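Superoxide dismutase [Mn], mitochondrial (Saccharomyces cerevisiae S288C, PDB 4F6E) destroys superoxide radicals in mitochondria, using a manganese ion bound in each subunit to convert them to hydrogen peroxide and oxygen. Local coordinates at residues G12-E15 / P16-G20; D155-T158 / G159-P163. The protein carries 2 engineered substitutions. One frame throughout, in Å; residues are numbered along the deposited sequence.

Interaction 1: residues G12-E15 / P16-G20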
ATOM      1  N   GLY A  12       6.614 -17.166 -31.614  1.00 14.57           N
ATOM      2  CA  GLY A  12       7.770 -16.526 -32.215  1.00 12.50           C
ATOM      3  C   GLY A  12       7.440 -15.378 -33.159  1.00 12.94           C
ATOM      4  O   GLY A  12       8.328 -14.862 -33.844  1.00 15.08           O
ATOM      5  N   ALA A  13       6.179 -14.953 -33.188  1.00 11.61           N
ATOM      6  CA  ALA A  13       5.740 -13.972 -34.191  1.00 13.25           C
ATOM      7  C   ALA A  13       6.169 -12.524 -33.907  1.00 13.16           C
ATOM      8  O   ALA A  13       6.131 -11.674 -34.805  1.00 14.78           O
ATOM      9  CB  ALA A  13       4.221 -14.045 -34.392  1.00 15.61           C
ATOM     10  N   LEU A  14       6.582 -12.258 -32.670  1.00 13.77           N
ATOM     11  CA  LEU A  14       6.962 -10.909 -32.258  1.00 12.65           C
ATOM     12  C   LEU A  14       8.484 -10.677 -32.275  1.00 11.48           C
ATOM     13  O   LEU A  14       8.975  -9.637 -31.807  1.00 11.19           O
ATOM     14  CB  LEU A  14       6.401 -10.619 -30.868  1.00 12.96           C
ATOM     15  CG  LEU A  14       4.908 -10.904 -30.717  1.00 11.99           C
ATOM     16  CD1 LEU A  14       4.469 -10.419 -29.343  1.00  9.67           C
ATOM     17  CD2 LEU A  14       4.090 -10.234 -31.834  1.00 12.13           C
ATOM     18  N   GLU A  15       9.220 -11.648 -32.812  1.00 11.53           N
ATOM     19  CA  GLU A  15      10.668 -11.515 -32.972  1.00 10.59           C
ATOM     20  C   GLU A  15      11.004 -10.364 -33.912  1.00 11.13           C
ATOM     21  O   GLU A  15      10.262 -10.106 -34.859  1.00 13.32           O
ATOM     22  CB  GLU A  15      11.244 -12.806 -33.556  1.00 10.63           C
ATOM     23  CG  GLU A  15      11.173 -14.023 -32.637  1.00 13.75           C
ATOM     24  CD  GLU A  15      12.304 -14.093 -31.622  1.00 13.27           C
ATOM     25  OE1 GLU A  15      13.163 -13.180 -31.591  1.00 14.57           O
ATOM     26  OE2 GLU A  15      12.335 -15.075 -30.841  1.00 15.43           O
ATOM     27  N   PRO A  16      12.128  -9.670 -33.665  1.00 10.79           N
ATOM     28  CA  PRO A  16      13.086  -9.909 -32.583  1.00 13.44           C
ATOM     29  C   PRO A  16      12.785  -9.062 -31.343  1.00 14.23           C
ATOM     30  O   PRO A  16      13.594  -9.028 -30.415  1.00 17.66           O
ATOM     31  CB  PRO A  16      14.409  -9.452 -33.209  1.00 11.79           C
ATOM     32  CG  PRO A  16      14.007  -8.335 -34.098  1.00 12.80           C
ATOM     33  CD  PRO A  16      12.631  -8.673 -34.633  1.00  9.94           C
ATOM     34  N   TYR A  17      11.638  -8.386 -31.319  1.00  9.20           N
ATOM     35  CA  TYR A  17      11.372  -7.415 -30.273  1.00  9.98           C
ATOM     36  C   TYR A  17      11.036  -8.089 -28.950  1.00 11.18           C
ATOM     37  O   TYR A  17      11.503  -7.670 -27.891  1.00 13.17           O
ATOM     38  CB  TYR A  17      10.258  -6.459 -30.725  1.00  9.81           C
ATOM     39  CG  TYR A  17      10.551  -5.870 -32.089  1.00 13.12           C
ATOM     40  CD1 TYR A  17      11.567  -4.937 -32.258  1.00 14.79           C
ATOM     41  CD2 TYR A  17       9.836  -6.274 -33.214  1.00 13.48           C
ATOM     42  CE1 TYR A  17      11.857  -4.417 -33.506  1.00 14.02           C
ATOM     43  CE2 TYR A  17      10.111  -5.753 -34.457  1.00 13.90           C
ATOM     44  CZ  TYR A  17      11.121  -4.826 -34.595  1.00 14.69           C
ATOM     45  OH  TYR A  17      11.405  -4.311 -35.836  1.00 21.41           O
ATOM     46  N   ILE A  18      10.234  -9.151 -29.015  1.00 11.05           N
ATOM     47  CA  ILE A  18       9.982 -10.006 -27.863  1.00 10.69           C
ATOM     48  C   ILE A  18      10.267 -11.439 -28.272  1.00 12.28           C
ATOM     49  O   ILE A  18       9.698 -11.940 -29.249  1.00 13.11           O
ATOM     50  CB  ILE A  18       8.521  -9.915 -27.376  1.00 11.22           C
ATOM     51  CG1 ILE A  18       8.182  -8.491 -26.946  1.00 14.33           C
ATOM     52  CG2 ILE A  18       8.303 -10.877 -26.223  1.00 14.25           C
ATOM     53  CD1 ILE A  18       6.733  -8.347 -26.448  1.00 14.64           C
ATOM     54  N   SER A  19      11.167 -12.099 -27.550  1.00 11.19           N
ATOM     55  CA  SER A  19      11.612 -13.420 -27.978  1.00  9.98           C
ATOM     56  C   SER A  19      10.517 -14.471 -27.813  1.00 12.75           C
ATOM     57  O   SER A  19       9.670 -14.383 -26.907  1.00 12.50           O
ATOM     58  CB  SER A  19      12.878 -13.823 -27.220  1.00 20.10           C
ATOM     59  OG  SER A  19      12.562 -14.519 -26.029  1.00 25.41           O
ATOM     60  N   GLY A  20      10.515 -15.443 -28.720  1.00 10.95           N
ATOM     61  CA  GLY A  20       9.583 -16.551 -28.659  1.00 10.17           C
ATOM     62  C   GLY A  20       9.698 -17.342 -27.371  1.00  9.56           C
ATOM     63  O   GLY A  20       8.698 -17.842 -26.867  1.00 13.54           O
TER
HETATM   64  O   HOH W   1       8.077 -13.570 -30.648  1.00 11.92           O
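E15 and G20 are joined by a nearly straight hydrogen bond, in which G20 N gives its hydrogen to E15 OE2 at 2.8 Å. The E15 side chain reaches it by bending at chi2 (-83°). Its CB lies 3.6 Å from P16 CA, just past the cis peptide bond before the proline. CG stands beside the backbone N, and from there the carboxylate is carried over the following residues. OE1 comes down on P16, 3.4 Å from its CA, while OE2 passes over S19 CA and takes the G20 hydrogen from above the carboxylate plane rather than within it. This acid is therefore set at the start of helix 20-27, where the helix dipole would probably favour its negative charge. S19 is the N-cap, its OG accepting from I22 N.

The chain folds back around L14 O, which receives I18 N at 3.1 Å, almost linearly (173°), and Y17 N in a weak, bent bond. A water bridges L14 and I18, accepting from L14 N and donating to I18 O. L14 CB also packs on I18 CB, and P16 CD lies against one face of the Y17 ring, toward its rim. The angles of E15 and P16 are those of a type VI (cis-proline) turn, running here into an N-capped helix that carries the manganese ligand H26.

Interaction 2: residues D155-T158 / G159-P163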
ATOM      1  N   ASP A 155      -2.231  -5.510  -9.788  1.00  8.52           N
ATOM      2  CA  ASP A 155      -3.315  -4.537  -9.732  1.00  9.85           C
ATOM      3  C   ASP A 155      -3.663  -4.140 -11.163  1.00 10.23           C
ATOM      4  O   ASP A 155      -2.819  -4.188 -12.058  1.00 12.38           O
ATOM      5  CB  ASP A 155      -2.923  -3.316  -8.908  1.00 11.14           C
ATOM      6  CG  ASP A 155      -2.705  -3.647  -7.434  1.00 15.53           C
ATOM      7  OD1 ASP A 155      -3.074  -4.758  -6.995  1.00 21.54           O
ATOM      8  OD2 ASP A 155      -2.168  -2.784  -6.714  1.00 16.47           O
ATOM      9  N   THR A 156      -4.913  -3.765 -11.391  1.00 11.79           N
ATOM     10  CA  THR A 156      -5.315  -3.423 -12.752  1.00 10.19           C
ATOM     11  C   THR A 156      -6.163  -2.167 -12.734  1.00 13.98           C
ATOM     12  O   THR A 156      -6.445  -1.618 -11.667  1.00 14.88           O
ATOM     13  CB  THR A 156      -6.049  -4.595 -13.452  1.00 11.42           C
ATOM     14  OG1 THR A 156      -6.132  -4.342 -14.868  1.00 14.12           O
ATOM     15  CG2 THR A 156      -7.442  -4.770 -12.889  1.00 15.87           C
ATOM     16  N   VAL A 157      -6.541  -1.692 -13.917  1.00  9.14           N
ATOM     17  CA  VAL A 157      -7.414  -0.526 -13.998  1.00 11.41           C
ATOM     18  C   VAL A 157      -8.870  -0.965 -14.073  1.00 10.58           C
ATOM     19  O   VAL A 157      -9.247  -1.762 -14.925  1.00 15.19           O
ATOM     20  CB  VAL A 157      -7.038   0.387 -15.175  1.00 11.44           C
ATOM     21  CG1 VAL A 157      -5.735   1.110 -14.866  1.00 12.14           C
ATOM     22  CG2 VAL A 157      -6.889  -0.420 -16.459  1.00 13.64           C
ATOM     23  N   THR A 158      -9.677  -0.460 -13.146  1.00 16.55           N
ATOM     24  CA  THR A 158     -11.071  -0.884 -13.053  1.00 16.92           C
ATOM     25  C   THR A 158     -12.009   0.312 -13.099  1.00 21.31           C
ATOM     26  O   THR A 158     -11.577   1.467 -13.153  1.00 17.60           O
ATOM     27  CB  THR A 158     -11.335  -1.674 -11.751  1.00 20.87           C
ATOM     28  OG1 THR A 158     -11.103  -0.823 -10.621  1.00 21.33           O
ATOM     29  CG2 THR A 158     -10.423  -2.894 -11.658  1.00 21.22           C
ATOM     30  N   GLY A 159     -13.304   0.025 -13.074  1.00 21.38           N
ATOM     31  CA  GLY A 159     -14.296   1.081 -13.087  1.00 21.60           C
ATOM     32  C   GLY A 159     -14.200   1.923 -14.344  1.00 15.99           C
ATOM     33  O   GLY A 159     -14.160   1.387 -15.442  1.00 17.55           O
ATOM     34  N   PRO A 160     -14.124   3.248 -14.181  1.00 14.99           N
ATOM     35  CA  PRO A 160     -14.185   4.130 -15.348  1.00 13.15           C
ATOM     36  C   PRO A 160     -12.878   4.210 -16.114  1.00 12.40           C
ATOM     37  O   PRO A 160     -12.850   4.866 -17.154  1.00 12.36           O
ATOM     38  CB  PRO A 160     -14.509   5.493 -14.734  1.00 19.81           C
ATOM     39  CG  PRO A 160     -13.932   5.414 -13.358  1.00 22.68           C
ATOM     40  CD  PRO A 160     -14.122   4.001 -12.916  1.00 20.08           C
ATOM     41  N   LEU A 161     -11.828   3.561 -15.619  1.00 12.19           N
ATOM     42  CA  LEU A 161     -10.553   3.544 -16.334  1.00 13.60           C
ATOM     43  C   LEU A 161     -10.468   2.335 -17.261  1.00 11.69           C
ATOM     44  O   LEU A 161     -10.131   1.221 -16.836  1.00 17.66           O
ATOM     45  CB  LEU A 161      -9.368   3.559 -15.366  1.00 14.12           C
ATOM     46  CG  LEU A 161      -9.193   4.799 -14.491  1.00 14.99           C
ATOM     47  CD1 LEU A 161      -7.878   4.682 -13.715  1.00 14.78           C
ATOM     48  CD2 LEU A 161      -9.218   6.083 -15.306  1.00 17.75           C
ATOM     49  N   VAL A 162     -10.756   2.576 -18.536  1.00 10.50           N
ATOM     50  CA  VAL A 162     -10.726   1.524 -19.551  1.00 13.30           C
ATOM     51  C   VAL A 162      -9.332   1.366 -20.154  1.00  7.85           C
ATOM     52  O   VAL A 162      -8.768   2.306 -20.697  1.00 10.39           O
ATOM     53  CB  VAL A 162     -11.730   1.820 -20.663  1.00 17.69           C
ATOM     54  CG1 VAL A 162     -11.766   0.680 -21.677  1.00 14.63           C
ATOM     55  CG2 VAL A 162     -13.118   2.043 -20.050  1.00 21.28           C
ATOM     56  N   PRO A 163      -8.769   0.158 -20.054  1.00 11.40           N
ATOM     57  CA  PRO A 163      -7.431  -0.086 -20.612  1.00 11.13           C
ATOM     58  C   PRO A 163      -7.457  -0.105 -22.138  1.00 12.56           C
ATOM     59  O   PRO A 163      -8.312  -0.761 -22.742  1.00 13.28           O
ATOM     60  CB  PRO A 163      -7.050  -1.459 -20.040  1.00 12.40           C
ATOM     61  CG  PRO A 163      -8.377  -2.122 -19.727  1.00 13.01           C
ATOM     62  CD  PRO A 163      -9.308  -1.001 -19.324  1.00 12.41           C
TER
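L161 N donates to T158 O at 3.2 Å, the hydrogen bond that closes a type II' beta turn. The bond is fairly straight at nitrogen (159°), but its donor stands well above the T158 carbonyl plane, away from the usual lone-pair directions. At the corners are G159, whose positive phi of 61° fits the first corner of such a turn, and P160, whose nitrogen has no hydrogen to give although it comes near T158 O. The pyrrolidine follows the bend, with P160 CD 3.6 Å from T158 O.

Beyond the turn the packing is apolar and centres on V157. Its CB faces the returning arm, 3.9 Å from L161 CB and 3.6 Å from L161 O. CG2 does the rest: with CG1 anti to the carbonyl carbon (chi1 -72°), it falls between the backbone N and the carbonyl carbon and faces P163. That methyl lies over the proline ring, 3.7 Å from P163 CB and 3.8 Å from P163 CD.

R62 of the second subunit ties both arms together, its NE bonding V157 O and its NH2 bonding G159 O and, weakly, L161 O; P160 also packs on a dimethylated lysine of the third subunit. Within its own chain the turn belongs to the connection between strands 148-152 and 165-168, the outermost strands of the antiparallel sheet, with V157 and P163 both resting on F135 of the central strand 132-136.

Interactions 1 and 2 lie in the alpha-hairpin domain and the C-terminal domain, respectively, and on opposite sides of the chain's centre, with their centres 28 Å apart and their nearest atoms about 17 Å apart. Interaction 1 is the nearer to the metal: the side chain of I18 is about 10 Å from the manganese, about 6 Å from that of H26 and about 8 Å from that of D168. Interaction 2 is remote from the site, yet its chain runs on into strand 165-168, which ends in D168, and D155 and T156 bond N80, the neighbour of the ligand H81. They differ in assembly too, since the 155-163 loop meets other subunits, whereas no other chain of the tetramer touches 12-20.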